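KaiC-like domain-containing protein (Pyrococcus horikoshii, PDB 2EKD) is of unknown function but, as a KaiC-like protein of the P-loop NTPase clan, may be related to nucleotide-handling enzymes. Local coordinates at residues 19-24 and 155-160; 30-35 and 115-120; 47-52 and 122-127. One frame throughout, in Å; residues are numbered along the deposited sequence.

Contact 1: residues 19-24 and 155-160; sequences LVEYSG and VNRNVI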
# COMPACT_ATOMS: atom_id res chain seq x y z
N LEU F 19 6.45 26.26 9.94
CA LEU F 19 6.86 25.15 9.11
C LEU F 19 6.77 25.64 7.66
O LEU F 19 5.73 26.13 7.23
CB LEU F 19 5.93 23.96 9.34
CG LEU F 19 6.36 22.60 8.80
CD1 LEU F 19 7.73 22.21 9.35
CD2 LEU F 19 5.31 21.57 9.20
N VAL F 20 7.87 25.53 6.93
CA VAL F 20 7.92 25.93 5.53
C VAL F 20 8.04 24.65 4.70
O VAL F 20 9.13 24.07 4.59
CB VAL F 20 9.14 26.84 5.25
CG1 VAL F 20 9.16 27.24 3.77
CG2 VAL F 20 9.07 28.08 6.13
N GLU F 21 6.92 24.22 4.13
CA GLU F 21 6.89 23.01 3.32
C GLU F 21 7.20 23.28 1.86
O GLU F 21 6.66 24.20 1.25
CB GLU F 21 5.51 22.34 3.46
CG GLU F 21 5.14 22.08 4.91
CD GLU F 21 3.79 21.42 5.10
OE1 GLU F 21 2.91 21.56 4.23
OE2 GLU F 21 3.61 20.78 6.15
N TYR F 22 8.09 22.47 1.30
CA TYR F 22 8.47 22.64 -0.09
C TYR F 22 8.72 21.27 -0.73
O TYR F 22 8.60 20.24 -0.07
CB TYR F 22 9.72 23.52 -0.18
CG TYR F 22 10.99 22.91 0.36
CD1 TYR F 22 11.82 22.13 -0.46
CD2 TYR F 22 11.38 23.10 1.69
CE1 TYR F 22 13.00 21.57 0.03
CE2 TYR F 22 12.55 22.54 2.19
CZ TYR F 22 13.36 21.77 1.36
OH TYR F 22 14.52 21.21 1.84
N SER F 23 9.04 21.27 -2.03
CA SER F 23 9.34 20.04 -2.76
C SER F 23 10.62 20.27 -3.57
O SER F 23 11.10 21.40 -3.66
CB SER F 23 8.20 19.69 -3.72
OG SER F 23 8.13 20.63 -4.79
N GLY F 24 11.14 19.21 -4.17
CA GLY F 24 12.35 19.33 -4.97
C GLY F 24 12.26 20.33 -6.11
O GLY F 24 13.29 20.88 -6.53
N VAL F 155 11.19 22.28 5.34
CA VAL F 155 11.14 20.83 5.21
C VAL F 155 10.61 20.38 3.86
O VAL F 155 9.68 20.97 3.32
CB VAL F 155 10.26 20.18 6.31
CG1 VAL F 155 10.71 20.64 7.70
CG2 VAL F 155 8.79 20.54 6.07
N ASN F 156 11.24 19.35 3.31
CA ASN F 156 10.79 18.78 2.05
C ASN F 156 9.63 17.88 2.47
O ASN F 156 9.83 16.79 2.98
CB ASN F 156 11.90 17.96 1.40
CG ASN F 156 11.52 17.44 0.04
OD1 ASN F 156 10.42 16.92 -0.13
ND2 ASN F 156 12.42 17.56 -0.93
N ARG F 157 8.42 18.38 2.27
CA ARG F 157 7.18 17.70 2.65
C ARG F 157 7.04 16.25 2.20
O ARG F 157 6.72 15.38 3.01
CB ARG F 157 5.98 18.51 2.15
CG ARG F 157 4.64 17.92 2.56
CD ARG F 157 3.50 18.56 1.79
NE ARG F 157 2.21 18.28 2.42
CZ ARG F 157 1.67 17.07 2.51
NH1 ARG F 157 2.29 16.01 1.99
NH2 ARG F 157 0.50 16.91 3.12
N ASN F 158 7.26 15.99 0.92
CA ASN F 158 7.14 14.64 0.38
C ASN F 158 8.06 13.63 1.04
O ASN F 158 7.69 12.47 1.23
CB ASN F 158 7.40 14.65 -1.13
CG ASN F 158 6.34 15.42 -1.90
OD1 ASN F 158 5.18 15.49 -1.47
ND2 ASN F 158 6.73 15.99 -3.03
N VAL F 159 9.27 14.06 1.38
CA VAL F 159 10.22 13.19 2.04
C VAL F 159 9.66 12.72 3.38
O VAL F 159 9.76 11.55 3.72
CB VAL F 159 11.57 13.90 2.27
CG1 VAL F 159 12.43 13.09 3.22
CG2 VAL F 159 12.29 14.09 0.94
N ILE F 160 9.06 13.64 4.15
CA ILE F 160 8.50 13.26 5.44
C ILE F 160 7.19 12.48 5.24
O ILE F 160 6.97 11.43 5.84
CB ILE F 160 8.19 14.50 6.33
CG1 ILE F 160 9.47 15.29 6.60
CG2 ILE F 160 7.55 14.05 7.63
CD1 ILE F 160 9.24 16.56 7.43
O HOH W 1 7.47 18.04 -0.89

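Contact 2: residues 30-35 and 115-120; sequences LLLYYI and INPVLG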
# COMPACT_ATOMS: atom_id res chain seq x y z
N LEU F 30 15.46 29.99 -2.88
CA LEU F 30 15.12 31.37 -3.23
C LEU F 30 14.43 32.08 -2.06
O LEU F 30 14.69 33.26 -1.80
CB LEU F 30 14.21 31.44 -4.46
CG LEU F 30 14.70 30.90 -5.80
CD1 LEU F 30 13.70 31.27 -6.89
CD2 LEU F 30 16.06 31.48 -6.13
N LEU F 31 13.56 31.36 -1.36
CA LEU F 31 12.85 31.93 -0.22
C LEU F 31 13.81 32.13 0.94
O LEU F 31 13.69 33.07 1.72
CB LEU F 31 11.70 31.01 0.23
CG LEU F 31 10.90 31.57 1.41
CD1 LEU F 31 10.26 32.91 1.01
CD2 LEU F 31 9.83 30.56 1.84
N LEU F 32 14.78 31.22 1.05
CA LEU F 32 15.78 31.31 2.10
C LEU F 32 16.63 32.54 1.85
O LEU F 32 16.90 33.31 2.77
CB LEU F 32 16.69 30.08 2.10
CG LEU F 32 17.86 30.31 3.07
CD1 LEU F 32 17.32 30.26 4.51
CD2 LEU F 32 18.95 29.27 2.85
N TYR F 33 17.07 32.72 0.61
CA TYR F 33 17.89 33.87 0.26
C TYR F 33 17.14 35.14 0.61
O TYR F 33 17.70 36.08 1.16
CB TYR F 33 18.22 33.87 -1.24
CG TYR F 33 19.19 34.96 -1.62
CD1 TYR F 33 20.55 34.83 -1.35
CD2 TYR F 33 18.75 36.15 -2.20
CE1 TYR F 33 21.45 35.84 -1.65
CE2 TYR F 33 19.64 37.18 -2.51
CZ TYR F 33 20.99 37.02 -2.22
OH TYR F 33 21.89 38.02 -2.51
N TYR F 34 15.85 35.16 0.27
CA TYR F 34 14.99 36.30 0.53
C TYR F 34 14.95 36.63 2.02
O TYR F 34 15.02 37.80 2.42
CB TYR F 34 13.59 36.01 0.01
CG TYR F 34 12.53 37.01 0.41
CD1 TYR F 34 12.25 38.12 -0.40
CD2 TYR F 34 11.78 36.83 1.57
CE1 TYR F 34 11.25 39.03 -0.05
CE2 TYR F 34 10.77 37.73 1.93
CZ TYR F 34 10.51 38.82 1.11
OH TYR F 34 9.50 39.69 1.44
N ILE F 35 14.85 35.60 2.85
CA ILE F 35 14.81 35.80 4.29
C ILE F 35 16.15 36.29 4.87
O ILE F 35 16.16 37.13 5.78
CB ILE F 35 14.39 34.48 5.01
CG1 ILE F 35 12.90 34.22 4.75
CG2 ILE F 35 14.67 34.58 6.51
CD1 ILE F 35 12.37 32.93 5.40
N ILE F 115 15.83 35.97 13.47
CA ILE F 115 15.10 35.18 12.49
C ILE F 115 15.93 33.90 12.47
O ILE F 115 17.14 33.95 12.24
CB ILE F 115 15.07 35.86 11.10
CG1 ILE F 115 14.33 37.20 11.20
CG2 ILE F 115 14.40 34.95 10.08
CD1 ILE F 115 12.93 37.09 11.80
N ASN F 116 15.27 32.77 12.71
CA ASN F 116 15.95 31.49 12.83
C ASN F 116 15.56 30.42 11.80
O ASN F 116 14.67 29.61 12.05
CB ASN F 116 15.71 30.96 14.25
CG ASN F 116 16.45 29.67 14.55
OD1 ASN F 116 16.10 28.95 15.48
ND2 ASN F 116 17.50 29.38 13.77
N PRO F 117 16.22 30.41 10.63
CA PRO F 117 15.88 29.40 9.63
C PRO F 117 16.53 28.08 10.02
O PRO F 117 17.73 28.03 10.28
CB PRO F 117 16.49 29.96 8.34
CG PRO F 117 16.54 31.46 8.60
CD PRO F 117 17.00 31.50 10.02
N VAL F 118 15.73 27.02 10.08
CA VAL F 118 16.23 25.69 10.42
C VAL F 118 16.13 24.85 9.15
O VAL F 118 15.04 24.67 8.62
CB VAL F 118 15.38 25.03 11.53
CG1 VAL F 118 15.94 23.65 11.87
CG2 VAL F 118 15.38 25.92 12.77
N LEU F 119 17.26 24.35 8.67
CA LEU F 119 17.29 23.58 7.44
C LEU F 119 17.68 22.11 7.62
O LEU F 119 18.52 21.77 8.45
CB LEU F 119 18.26 24.24 6.45
CG LEU F 119 18.20 25.77 6.28
CD1 LEU F 119 19.32 26.22 5.33
CD2 LEU F 119 16.84 26.19 5.74
N GLY F 120 17.05 21.25 6.82
CA GLY F 120 17.35 19.83 6.84
C GLY F 120 16.64 18.91 7.81
O GLY F 120 17.07 17.76 7.95

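Contact 3: residues 47-52 and 122-127; sequences DILDTY and HKLILL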
# COMPACT_ATOMS: atom_id res chain seq x y z
N ASP F 47 21.90 24.61 10.85
CA ASP F 47 22.25 23.78 9.71
C ASP F 47 22.35 22.30 10.06
O ASP F 47 23.34 21.84 10.65
CB ASP F 47 23.56 24.31 9.12
CG ASP F 47 24.04 23.50 7.95
OD1 ASP F 47 23.25 22.72 7.38
OD2 ASP F 47 25.22 23.66 7.59
N ILE F 48 21.32 21.54 9.68
CA ILE F 48 21.30 20.11 9.95
C ILE F 48 21.86 19.33 8.76
O ILE F 48 21.40 19.48 7.63
CB ILE F 48 19.86 19.61 10.23
CG1 ILE F 48 19.26 20.38 11.41
CG2 ILE F 48 19.89 18.13 10.54
CD1 ILE F 48 17.75 20.16 11.59
N LEU F 49 22.85 18.50 9.05
CA LEU F 49 23.49 17.65 8.05
C LEU F 49 23.88 18.34 6.74
O LEU F 49 23.54 17.86 5.66
CB LEU F 49 22.59 16.44 7.78
CG LEU F 49 22.51 15.50 8.98
CD1 LEU F 49 21.38 14.49 8.82
CD2 LEU F 49 23.86 14.78 9.14
N ASP F 50 24.60 19.45 6.86
CA ASP F 50 25.08 20.20 5.70
C ASP F 50 24.03 20.65 4.68
O ASP F 50 24.36 20.84 3.50
CB ASP F 50 26.17 19.42 4.96
CG ASP F 50 27.39 19.15 5.83
OD1 ASP F 50 27.75 20.02 6.65
OD2 ASP F 50 27.99 18.06 5.67
N THR F 51 22.79 20.84 5.11
CA THR F 51 21.75 21.29 4.19
C THR F 51 21.99 22.74 3.76
O THR F 51 21.65 23.13 2.65
CB THR F 51 20.35 21.15 4.84
OG1 THR F 51 20.16 19.78 5.24
CG2 THR F 51 19.26 21.55 3.85
N TYR F 52 22.59 23.54 4.64
CA TYR F 52 22.86 24.94 4.32
C TYR F 52 23.83 25.00 3.13
O TYR F 52 23.64 25.79 2.20
CB TYR F 52 23.44 25.66 5.53
CG TYR F 52 23.51 27.17 5.39
CD1 TYR F 52 22.51 27.87 4.71
CD2 TYR F 52 24.54 27.91 5.98
CE1 TYR F 52 22.52 29.26 4.63
CE2 TYR F 52 24.57 29.30 5.91
CZ TYR F 52 23.55 29.97 5.23
OH TYR F 52 23.55 31.35 5.20
N HIS F 122 13.87 17.20 7.60
CA HIS F 122 13.37 15.98 6.96
C HIS F 122 14.42 14.87 6.89
O HIS F 122 14.07 13.69 6.85
CB HIS F 122 12.85 16.28 5.55
CG HIS F 122 13.84 17.01 4.69
ND1 HIS F 122 13.95 18.38 4.68
CD2 HIS F 122 14.78 16.55 3.82
CE1 HIS F 122 14.91 18.73 3.85
NE2 HIS F 122 15.43 17.64 3.32
N LYS F 123 15.70 15.24 6.89
CA LYS F 123 16.77 14.25 6.84
C LYS F 123 16.81 13.43 8.13
O LYS F 123 16.96 12.21 8.10
CB LYS F 123 18.13 14.92 6.60
CG LYS F 123 18.28 15.50 5.20
CD LYS F 123 19.59 16.26 5.06
CE LYS F 123 19.70 16.91 3.67
NZ LYS F 123 21.02 17.58 3.45
N LEU F 124 16.68 14.11 9.27
CA LEU F 124 16.69 13.43 10.57
C LEU F 124 15.54 12.44 10.65
O LEU F 124 15.66 11.37 11.25
CB LEU F 124 16.55 14.43 11.71
CG LEU F 124 17.68 15.42 11.94
CD1 LEU F 124 17.33 16.32 13.15
CD2 LEU F 124 18.97 14.64 12.20
N ILE F 125 14.43 12.83 10.06
CA ILE F 125 13.23 12.01 10.06
C ILE F 125 13.36 10.83 9.11
O ILE F 125 12.97 9.72 9.45
CB ILE F 125 12.01 12.87 9.69
CG1 ILE F 125 11.74 13.87 10.81
CG2 ILE F 125 10.80 11.97 9.41
CD1 ILE F 125 10.67 14.89 10.49
N LEU F 126 13.90 11.08 7.92
CA LEU F 126 14.06 10.02 6.93
C LEU F 126 14.99 8.93 7.47
O LEU F 126 14.80 7.75 7.17
CB LEU F 126 14.64 10.59 5.63
CG LEU F 126 14.96 9.59 4.51
CD1 LEU F 126 13.67 8.85 4.12
CD2 LEU F 126 15.53 10.32 3.29
N LEU F 127 15.97 9.33 8.27
CA LEU F 127 16.94 8.39 8.83
C LEU F 127 16.47 7.59 10.04
O LEU F 127 17.02 6.52 10.32
CB LEU F 127 18.21 9.15 9.23
CG LEU F 127 19.10 9.65 8.08
CD1 LEU F 127 19.97 10.80 8.58
CD2 LEU F 127 19.95 8.50 7.56

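Contact 1: residues 19-24 and 155-160
Residues 19-22 and 155-156 run as adjacent parallel strands, pairing Glu-21 with Val-155 and Tyr-22 with Asn-156: Val-155 N gives its proton to Val-20 O (2.8 Å) and Tyr-22 N to Val-155 O (3.0 Å). A third bond, Arg-157 N to Tyr-22 O (3.0 Å), carries the pairing into the first turn of helix 157-163. The same carbonyl takes a proton from a water at 2.6 Å; that water also donates to Asn-156 OD1 and accepts from Asn-158 N. Asn-156 is the N-cap, its OD1 receiving a weak bond from Val-159 N. On the face with Glu-21 and Val-155, Leu-19 CD1 lies across both methyls of Val-155 at 3.8 Å. Glu-21 OE1 makes a long salt bridge to Arg-157 NE (3.8 Å), the carboxylate and guanidinium planes 83° apart, while Lys-189 is its stronger partner. On the other face, CG of Tyr-22 stands between the backbone N and the carbonyl carbon (chi1 68°), and the ring folds back over the neighbouring strand, with Asn-156 N 3.6 Å above the ring plane, toward the rim. The hydroxyl of Tyr-22 and ND2 of Asn-156 both bond Glu-173 of the second subunit. A phenylalanine in place of Tyr-22 would probably leave that glutamate without one of its two partners here. Such a central parallel pair, followed by a loop in the topological place of the P-loop, is consistent with a RecA/KaiC-like core.

Contact 2: residues 30-35 and 115-120
Leu-32 and Ile-35, one helical turn apart on helix 29-37, face Ile-115, Pro-117 and Leu-119, every second residue of strand 114-119. The segment axes come within 10.4 Å and run nearly antiparallel, at 157°. No hydrogen bond crosses between the two segments, and every contact is aliphatic.

With CG of Leu-32 opposite its backbone N (chi1 172°), the two methyls of the fork are shared out along the strand: CD1 meets CB of Pro-117 at 3.9 Å, the two side chains crossing at about a right angle, while CD2 meets Leu-119 CD1, also at 3.9 Å. Leu-32 and Leu-119 are in turn both touched by Tyr-52 of helix 51-61, whereby two helices share this face of the sheet.

This is the packing of a beta-alpha-beta crossover: helix 29-37 carries the chain from strand 17-22 to strand 44-48 and on its way passes over strand 114-119, which lies next to 44-48 in the parallel part of the sheet, consistent with the P-loop NTPase clan.

The beta-branched contact is tighter. CG2 of Ile-35 and CG2 of Ile-115 approach to 3.6 Å, the two side chains meeting at a slant, and the same Ile-35 methyl lies 4.2 Å from Pro-117 CG. Phe-9 of helix 5-9 packs on both isoleucines.

The one polar side chain of 115-119, Asn-116, points away from the helix, and its ND2 bonds to Val-44 O. Pro-117, which has no N-H, still joins the sheet through a backbone bond with Asp-46.

Contact 3: residues 47-52 and 122-127
Beside the meeting of Thr-51 and Leu-49 with Lys-123, the carboxylate of Asp-47 lies next to the turn and accepts from Tyr-52 N, which comes to OD1 from above the carboxylate plane, 57° out of it, at 2.9 Å; OD2 is paired with Lys-76. The chain between these residues makes a type I' turn from Ile-48 to Thr-51, and Ile-48 O is gripped twice by Thr-51, through its N (3.2 Å) and, almost in line with the carbonyl, through its hydroxyl (2.7 Å). While OG1 donates there, it also accepts from Lys-123 NZ at 3.0 Å, the two side chains reaching toward each other tip to tip. The lysine also gives a weak bond to Leu-49 O at 3.4 Å and forms a salt bridge with Glu-54 of helix 51-61. Its chain starts anti to the carbonyl carbon (chi1 -69°) and then runs fully extended, which carries the ammonium group from the helix over the turn. Leu-49 slides past that chain in the opposite direction, CD1 lying against Lys-123 CB, and the same methyl meets Leu-127 CD1 end to end at 4.0 Å. Ile-48 CG2 sits against the branch point of Leu-124, 3.8 Å from CG, the side chains roughly perpendicular. Leu-127 also packs on Ile-134 of the second subunit. The contact thus joins the carboxyl end of strand 44-48 to helix 121-127, which leaves the neighbouring strand 114-119: a packing of loop and helix at the carboxyl ends of the parallel strands, the side on which P-loop proteins usually place their active-site loops.

From the N terminus, strand 17-22 opens contact 1, helix 29-37 opens contact 2 and the end of strand 44-48 opens contact 3. Strand 114-119 then returns to close contact 2, and the helix directly after it closes contact 3, so that these two loops cross. Contact 1 closes last, at strand 149-156, and encloses both. Across the sheet the strands lie in the order 44-48, 114-119, 149-156, 17-22, all parallel, and Leu-119 O probably bonds Ile-48 N between contacts 2 and 3. Val-20 CG1 packs on Leu-31 CD2 of helix 29-37, while His-122 lies against Tyr-22, Asn-156 and Ile-160, tying contact 3 to contact 1.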